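Flavin-nucleotide-binding protein (Azotobacter vinelandii, PDB 6RK0) binds flavin-adenine dinucleotide and heme b and probably works as a low-potential terminal oxidase associated with the iron-only nitrogenase. Local coordinates at residues A37-T42 with T60-E65; Y198-P203 with L220-G225. All coordinates share one frame; numbering follows the deposited sequence. Where two conformers were deposited one is given.

Contact 1 of 2, residues A37-T42 with T60-E65; sequences AILDAT and TFFWRE. With FAD (flavin-adenine dinucleotide), chain F.
Asp40 and Arg64 meet side-on where the end of helix 32-40 lies against strand 54-65, a helix-on-sheet packing within the split-barrel type of fold that flavin-binding relatives of pyridoxamine 5'-phosphate oxidase share. The salt bridge is bidentate: Arg64 NE reaches Asp40 OD1 at 2.8 Å, and Arg64 NH2 reaches Asp40 OD2 at 2.9 Å along a nearly straight N-H...O line of 171°. Carboxylate and guanidinium lie close to one plane, 26° apart, and the two bonds together should fix the rotation of both groups. The arginine chain runs out extended and then bends at chi3, which turns the guanidinium edge toward the acid. Its remaining nitrogen, NH1, donates to the carbonyl of Gly66.

Deeper in, the contact turns apolar. Leu39 reaches from the helix with its two methyl branches divided between neighbours: CD2 packs 3.8 Å from Phe62 CE2, while CD1 lies beside the aliphatic CD of Arg64. Leucine and phenylalanine cross at about a right angle, and Val69 of strand 68-74 and Val92 of strand 88-100 add to the packing round both. With CG placed between its own backbone N and carbonyl carbon (chi1 75°), the Phe62 ring swings toward the end of the helix and brings CZ obliquely to within 3.2 Å of Thr42 O and 3.3 Å of Leu39 O.

Toward the start of segment 60-65 the strand reaches the flavin. Thr60 and Phe61 belong to the FAD pocket, and Phe61 also touches the heme and packs on Leu95 of the second subunit. The hold on the isoalloxazine here is a backbone one, Phe61 N donating to FAD O4 at 3.2 Å.

Contact 2 of 2, residues Y198-P203 with L220-G225; sequences YQVLPP and LKFRLG
Leu224 lies over one face of the Tyr198 ring, anchoring the C-terminal tail alongside strand 192-200, whose residues 198-200 pair antiparallel with a strand of the second subunit, so that the sheet runs on across the interface. Tail and strand run roughly antiparallel, their end-to-end directions 164° apart, yet side chains and water join them in place of a direct beta ladder. The tight part is the fork of Leu224. A chi1 of 76°, which sets CG between the two backbone branches, spreads the fork so that CD1 makes a CH-pi contact 3.9 Å from the Tyr198 ring centroid and CD2 presses on Val200 CG2 at 3.5 Å, closer than usual for two carbons. Val200 CG2 also meets the Phe222 ring obliquely through CE2. Cut back to an alanine, Leu224 would probably leave the Tyr198 face and the Val200 methyl without their partner and open a gap between tail and strand. Across the subunit interface, the Tyr198 ring stacks on Tyr198 of the second subunit.

The outer end is looser: Leu220, an exposed residue, offers CD2 to the ring of Pro203. At the polar end two waters bridge the backbones, one from Tyr198 N to Gly225 OXT, the other from Tyr198 O to Leu224 O. Arg223 folds back end-on to the terminal carboxylate, NH1 and NH2 both donating to Gly225 O, at 2.9 Å and 2.8 Å.

Contacts 1 and 2 follow one another along the chain, with centres about 15 Å apart, and are joined where the turn after helix 32-40 receives the C-terminus: Ala41 O and Gly225 N lie 2.7 Å apart, a probable hydrogen bond. Arg112 also meets both sides, in a salt bridge from its NH2 to Gly225 OXT and in packing on Ala41. Both contacts approach the cofactors. The side chain of Phe222, in contact 2, comes within about 6 Å of that of Phe61, in contact 1, and lies about 8 Å from a heme, while the Tyr198 side chain is about 7 Å from a bound FAD. The Leu95 of the second subunit that meets contact 1 also packs on Leu224.

Contact 1 of 2, residues A37-T42 with T60-E65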
loop_
_atom_site.group_PDB
_atom_site.type_symbol
_atom_site.label_atom_id
_atom_site.label_comp_id
_atom_site.label_asym_id
_atom_site.label_seq_id
_atom_site.Cartn_x
_atom_site.Cartn_y
_atom_site.Cartn_z
ATOM N N ALA A 37 -16.199 5.570 -1.920
ATOM C CA ALA A 37 -16.255 4.521 -0.909
ATOM C C ALA A 37 -14.888 3.904 -0.663
ATOM O O ALA A 37 -14.557 3.549 0.479
ATOM C CB ALA A 37 -17.252 3.442 -1.296
ATOM N N ILE A 38 -14.062 3.762 -1.705
ATOM C CA ILE A 38 -12.719 3.232 -1.499
ATOM C C ILE A 38 -11.851 4.265 -0.792
ATOM O O ILE A 38 -11.161 3.960 0.187
ATOM C CB ILE A 38 -12.110 2.766 -2.833
ATOM C CG1 ILE A 38 -12.951 1.642 -3.465
ATOM C CG2 ILE A 38 -10.682 2.307 -2.629
ATOM C CD1 ILE A 38 -12.573 1.246 -4.883
ATOM N N LEU A 39 -11.894 5.515 -1.263
ATOM C CA LEU A 39 -11.098 6.562 -0.635
ATOM C C LEU A 39 -11.467 6.744 0.837
ATOM O O LEU A 39 -10.608 7.052 1.664
ATOM C CB LEU A 39 -11.300 7.865 -1.383
ATOM C CG LEU A 39 -10.770 7.914 -2.821
ATOM C CD1 LEU A 39 -11.184 9.229 -3.453
ATOM C CD2 LEU A 39 -9.244 7.738 -2.853
ATOM N N ASP A 40 -12.739 6.566 1.182
ATOM C CA ASP A 40 -13.187 6.822 2.537
ATOM C C ASP A 40 -12.856 5.668 3.475
ATOM O O ASP A 40 -12.971 5.831 4.681
ATOM C CB ASP A 40 -14.691 7.077 2.555
ATOM C CG ASP A 40 -15.078 8.403 1.920
ATOM O OD1 ASP A 40 -14.180 9.239 1.668
ATOM O OD2 ASP A 40 -16.301 8.597 1.677
ATOM N N ALA A 41 -12.454 4.515 2.955
ATOM C CA ALA A 41 -12.229 3.322 3.748
ATOM C C ALA A 41 -10.854 3.236 4.388
ATOM O O ALA A 41 -10.657 2.371 5.252
ATOM C CB ALA A 41 -12.463 2.078 2.911
ATOM N N THR A 42 -9.905 4.083 4.000
ATOM C CA THR A 42 -8.520 3.894 4.396
ATOM C C THR A 42 -7.796 5.228 4.343
ATOM O O THR A 42 -8.110 6.057 3.497
ATOM C CB THR A 42 -7.841 2.865 3.477
ATOM O OG1 THR A 42 -6.483 2.734 3.912
ATOM C CG2 THR A 42 -7.895 3.248 2.004
ATOM N N THR A 60 1.855 7.659 1.843
ATOM C CA THR A 60 1.467 8.837 2.604
ATOM C C THR A 60 0.022 8.695 3.062
ATOM O O THR A 60 -0.780 8.002 2.437
ATOM C CB THR A 60 1.685 10.094 1.754
ATOM O OG1 THR A 60 1.570 11.231 2.595
ATOM C CG2 THR A 60 0.697 10.165 0.560
ATOM N N PHE A 61 -0.323 9.387 4.141
ATOM C CA PHE A 61 -1.727 9.515 4.519
ATOM C C PHE A 61 -2.445 10.479 3.578
ATOM O O PHE A 61 -1.816 11.364 2.984
ATOM C CB PHE A 61 -1.860 9.971 5.977
ATOM C CG PHE A 61 -1.948 8.809 6.962
ATOM C CD1 PHE A 61 -1.323 7.552 6.692
ATOM C CD2 PHE A 61 -2.792 8.879 8.035
ATOM C CE1 PHE A 61 -1.417 6.476 7.601
ATOM C CE2 PHE A 61 -2.877 7.839 8.953
ATOM C CZ PHE A 61 -2.206 6.633 8.738
ATOM N N PHE A 62 -3.772 10.324 3.464
ATOM C CA PHE A 62 -4.579 11.283 2.717
ATOM C C PHE A 62 -5.952 11.362 3.323
ATOM O O PHE A 62 -6.377 10.474 4.070
ATOM C CB PHE A 62 -4.694 10.895 1.219
ATOM C CG PHE A 62 -5.640 9.747 0.992
ATOM C CD1 PHE A 62 -5.272 8.437 1.286
ATOM C CD2 PHE A 62 -6.951 9.984 0.630
ATOM C CE1 PHE A 62 -6.169 7.411 1.190
ATOM C CE2 PHE A 62 -7.870 8.954 0.529
ATOM C CZ PHE A 62 -7.480 7.664 0.802
ATOM N N TRP A 63 -6.655 12.448 2.980
ATOM C CA TRP A 63 -8.043 12.591 3.392
ATOM C C TRP A 63 -8.847 13.182 2.239
ATOM O O TRP A 63 -8.300 13.874 1.384
ATOM C CB TRP A 63 -8.195 13.398 4.687
ATOM C CG TRP A 63 -7.841 14.836 4.626
ATOM C CD1 TRP A 63 -8.737 15.887 4.610
ATOM C CD2 TRP A 63 -6.522 15.443 4.642
ATOM N NE1 TRP A 63 -8.048 17.071 4.598
ATOM C CE2 TRP A 63 -6.703 16.841 4.642
ATOM C CE3 TRP A 63 -5.214 14.943 4.699
ATOM C CZ2 TRP A 63 -5.605 17.736 4.688
ATOM C CZ3 TRP A 63 -4.128 15.830 4.775
ATOM C CH2 TRP A 63 -4.342 17.207 4.739
ATOM N N ARG A 64 -10.144 12.907 2.219
ATOM C CA ARG A 64 -11.017 13.416 1.174
ATOM C C ARG A 64 -11.908 14.511 1.734
ATOM O O ARG A 64 -12.466 14.379 2.833
ATOM C CB ARG A 64 -11.905 12.304 0.616
ATOM C CG ARG A 64 -12.758 12.759 -0.564
ATOM C CD ARG A 64 -13.622 11.674 -1.167
ATOM N NE ARG A 64 -14.688 11.180 -0.305
ATOM C CZ ARG A 64 -15.892 11.734 -0.234
ATOM N NH1 ARG A 64 -16.191 12.840 -0.918
ATOM N NH2 ARG A 64 -16.820 11.155 0.503
ATOM N N GLU A 65 -12.056 15.589 0.973
ATOM C CA GLU A 65 -13.106 16.594 1.226
ATOM C C GLU A 65 -13.852 16.790 -0.090
ATOM O O GLU A 65 -13.290 17.338 -1.049
ATOM C CB GLU A 65 -12.526 17.923 1.715
ATOM C CG GLU A 65 -11.691 17.801 2.955
ATOM C CD GLU A 65 -11.213 19.135 3.473
ATOM O OE1 GLU A 65 -11.764 20.218 3.050
ATOM O OE2 GLU A 65 -10.290 19.140 4.346
HETATM P PA FAD F . 13.742 12.205 0.993
HETATM O O1A FAD F . 14.406 11.951 2.288
HETATM O O2A FAD F . 14.012 13.477 0.294
HETATM O O5B FAD F . 14.000 10.994 -0.003
HETATM C C5B FAD F . 15.357 10.591 -0.291
HETATM C C4B FAD F . 15.422 9.100 -0.388
HETATM O O4B FAD F . 15.031 8.506 0.870
HETATM C C3B FAD F . 14.462 8.472 -1.394
HETATM O O3B FAD F . 14.926 8.580 -2.736
HETATM C C2B FAD F . 14.361 7.038 -0.868
HETATM O O2B FAD F . 15.471 6.277 -1.313
HETATM C C1B FAD F . 14.437 7.238 0.653
HETATM N N9A FAD F . 13.115 7.237 1.285
HETATM C C8A FAD F . 12.262 8.292 1.430
HETATM N N7A FAD F . 11.117 7.966 1.981
HETATM C C5A FAD F . 11.227 6.599 2.210
HETATM C C6A FAD F . 10.341 5.654 2.765
HETATM N N6A FAD F . 9.100 5.936 3.192
HETATM N N1A FAD F . 10.758 4.365 2.811
HETATM C C2A FAD F . 11.982 4.058 2.362
HETATM N N3A FAD F . 12.898 4.872 1.820
HETATM C C4A FAD F . 12.451 6.131 1.774
HETATM N N1 FAD F . 5.164 11.484 4.823
HETATM C C2 FAD F . 4.481 12.667 4.878
HETATM O O2 FAD F . 5.028 13.738 4.616
HETATM N N3 FAD F . 3.158 12.680 5.213
HETATM C C4 FAD F . 2.409 11.558 5.512
HETATM O O4 FAD F . 1.196 11.645 5.733
HETATM C C4X FAD F . 3.157 10.316 5.518
HETATM N N5 FAD F . 2.514 9.195 5.854
HETATM C C5X FAD F . 3.218 7.994 5.740
HETATM C C6 FAD F . 2.558 6.790 6.020
HETATM C C7 FAD F . 3.217 5.565 5.906
HETATM C C7M FAD F . 2.486 4.291 6.237
HETATM C C8 FAD F . 4.569 5.545 5.530
HETATM C C8M FAD F . 5.317 4.257 5.355
HETATM C C9 FAD F . 5.240 6.746 5.283
HETATM C C9A FAD F . 4.583 7.972 5.394
HETATM N N10 FAD F . 5.233 9.205 5.162
HETATM C C10 FAD F . 4.529 10.375 5.146
HETATM C "C1'" FAD F . 6.659 9.280 4.808
HETATM C "C2'" FAD F . 6.885 9.338 3.302
HETATM O "O2'" FAD F . 6.772 8.035 2.748
HETATM C "C3'" FAD F . 8.270 9.894 2.979
HETATM O "O3'" FAD F . 9.255 9.080 3.608
HETATM C "C4'" FAD F . 8.470 11.343 3.408
HETATM O "O4'" FAD F . 7.366 12.136 2.959
HETATM C "C5'" FAD F . 9.769 11.910 2.894
HETATM O "O5'" FAD F . 9.782 11.795 1.446
HETATM P P FAD F . 10.834 12.587 0.599
HETATM O O1P FAD F . 10.747 14.069 0.866
HETATM O O2P FAD F . 10.695 12.115 -0.823
HETATM O O3P FAD F . 12.191 12.014 1.215
#

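Contact 2 of 2, residues Y198-P203 with L220-G225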
loop_
_atom_site.group_PDB
_atom_site.type_symbol
_atom_site.label_atom_id
_atom_site.label_comp_id
_atom_site.label_asym_id
_atom_site.label_seq_id
_atom_site.Cartn_x
_atom_site.Cartn_y
_atom_site.Cartn_z
ATOM N N TYR A 198 -7.593 -5.011 7.779
ATOM C CA TYR A 198 -6.921 -4.306 8.866
ATOM C C TYR A 198 -7.666 -4.532 10.177
ATOM O O TYR A 198 -8.892 -4.596 10.224
ATOM C CB TYR A 198 -6.869 -2.808 8.574
ATOM C CG TYR A 198 -5.761 -2.379 7.661
ATOM C CD1 TYR A 198 -4.425 -2.571 8.021
ATOM C CD2 TYR A 198 -6.023 -1.755 6.448
ATOM C CE1 TYR A 198 -3.383 -2.157 7.209
ATOM C CE2 TYR A 198 -4.996 -1.328 5.637
ATOM C CZ TYR A 198 -3.669 -1.516 6.009
ATOM O OH TYR A 198 -2.637 -1.070 5.220
ATOM N N GLN A 199 -6.887 -4.581 11.255
ATOM C CA GLN A 199 -7.383 -4.656 12.624
ATOM C C GLN A 199 -6.727 -3.552 13.438
ATOM O O GLN A 199 -5.522 -3.346 13.365
ATOM C CB GLN A 199 -6.993 -6.039 13.221
ATOM C CG GLN A 199 -7.458 -6.229 14.655
ATOM C CD GLN A 199 -7.105 -7.586 15.193
ATOM O OE1 GLN A 199 -6.057 -8.146 14.858
ATOM N NE2 GLN A 199 -7.976 -8.124 16.057
ATOM N N VAL A 200 -7.537 -2.890 14.231
ATOM C CA VAL A 200 -7.066 -1.876 15.152
ATOM C C VAL A 200 -7.103 -2.483 16.544
ATOM O O VAL A 200 -8.076 -3.155 16.902
ATOM C CB VAL A 200 -7.982 -0.653 15.040
ATOM C CG1 VAL A 200 -7.777 0.270 16.103
ATOM C CG2 VAL A 200 -7.794 0.018 13.761
ATOM N N LEU A 201 -6.026 -2.318 17.306
ATOM C CA LEU A 201 -5.929 -2.869 18.645
ATOM C C LEU A 201 -6.195 -1.781 19.672
ATOM O O LEU A 201 -6.208 -0.590 19.341
ATOM C CB LEU A 201 -4.546 -3.496 18.836
ATOM C CG LEU A 201 -4.235 -4.663 17.885
ATOM C CD1 LEU A 201 -2.836 -5.184 18.149
ATOM C CD2 LEU A 201 -5.257 -5.788 18.002
ATOM N N PRO A 202 -6.384 -2.145 20.944
ATOM C CA PRO A 202 -6.646 -1.132 21.978
ATOM C C PRO A 202 -5.516 -0.121 22.062
ATOM O O PRO A 202 -4.340 -0.468 21.943
ATOM C CB PRO A 202 -6.734 -1.961 23.272
ATOM C CG PRO A 202 -7.264 -3.310 22.799
ATOM C CD PRO A 202 -6.548 -3.517 21.470
ATOM N N PRO A 203 -5.829 1.137 22.330
ATOM C CA PRO A 203 -4.781 2.158 22.411
ATOM C C PRO A 203 -3.824 1.912 23.558
ATOM O O PRO A 203 -4.196 1.401 24.611
ATOM C CB PRO A 203 -5.559 3.461 22.585
ATOM C CG PRO A 203 -6.916 3.154 22.017
ATOM C CD PRO A 203 -7.172 1.727 22.407
ATOM N N LEU A 220 -11.301 5.640 20.389
ATOM C CA LEU A 220 -11.787 4.315 20.004
ATOM C C LEU A 220 -12.590 4.347 18.718
ATOM O O LEU A 220 -12.907 3.283 18.179
ATOM C CB LEU A 220 -12.616 3.665 21.120
ATOM C CG LEU A 220 -11.868 3.461 22.441
ATOM C CD1 LEU A 220 -12.777 2.937 23.520
ATOM C CD2 LEU A 220 -10.696 2.534 22.275
ATOM N N LYS A 221 -12.914 5.525 18.211
ATOM C CA LYS A 221 -13.624 5.659 16.946
ATOM C C LYS A 221 -12.712 5.578 15.719
ATOM O O LYS A 221 -13.206 5.358 14.606
ATOM C CB LYS A 221 -14.447 6.945 16.942
ATOM C CG LYS A 221 -15.557 6.938 17.989
ATOM C CD LYS A 221 -16.497 8.109 17.825
ATOM C CE LYS A 221 -17.697 7.996 18.760
ATOM N NZ LYS A 221 -17.292 7.967 20.197
ATOM N N PHE A 222 -11.401 5.728 15.880
ATOM C CA PHE A 222 -10.514 5.576 14.735
ATOM C C PHE A 222 -10.648 4.154 14.184
ATOM O O PHE A 222 -10.592 3.183 14.944
ATOM C CB PHE A 222 -9.071 5.865 15.127
ATOM C CG PHE A 222 -8.091 5.431 14.076
ATOM C CD1 PHE A 222 -7.916 6.165 12.902
ATOM C CD2 PHE A 222 -7.419 4.237 14.202
ATOM C CE1 PHE A 222 -7.068 5.730 11.909
ATOM C CE2 PHE A 222 -6.544 3.817 13.206
ATOM C CZ PHE A 222 -6.385 4.565 12.073
ATOM N N ARG A 223 -10.771 4.040 12.862
ATOM C CA ARG A 223 -10.905 2.739 12.204
ATOM C C ARG A 223 -10.330 2.852 10.806
ATOM O O ARG A 223 -10.176 3.959 10.288
ATOM C CB ARG A 223 -12.378 2.296 12.147
ATOM C CG ARG A 223 -13.327 3.310 11.508
ATOM C CD ARG A 223 -13.443 3.178 9.987
ATOM N NE ARG A 223 -13.728 1.784 9.609
ATOM C CZ ARG A 223 -13.368 1.193 8.467
ATOM N NH1 ARG A 223 -12.795 1.863 7.474
ATOM N NH2 ARG A 223 -13.638 -0.097 8.305
ATOM N N LEU A 224 -10.035 1.698 10.191
ATOM C CA LEU A 224 -9.581 1.713 8.804
ATOM C C LEU A 224 -9.853 0.345 8.197
ATOM O O LEU A 224 -9.958 -0.672 8.892
ATOM C CB LEU A 224 -8.088 2.078 8.620
ATOM C CG LEU A 224 -7.043 0.998 8.955
ATOM C CD1 LEU A 224 -5.674 1.464 8.505
ATOM C CD2 LEU A 224 -7.028 0.629 10.435
ATOM N N GLY A 225 -9.836 0.329 6.862
ATOM C CA GLY A 225 -9.889 -0.897 6.096
ATOM C C GLY A 225 -11.259 -1.250 5.592
ATOM O O GLY A 225 -12.249 -0.531 5.870
ATOM O OXT GLY A 225 -11.299 -2.296 4.891
HETATM O O HOH W 1 -9.108 -4.013 5.352
HETATM O O HOH W 2 -10.658 -3.312 8.530
#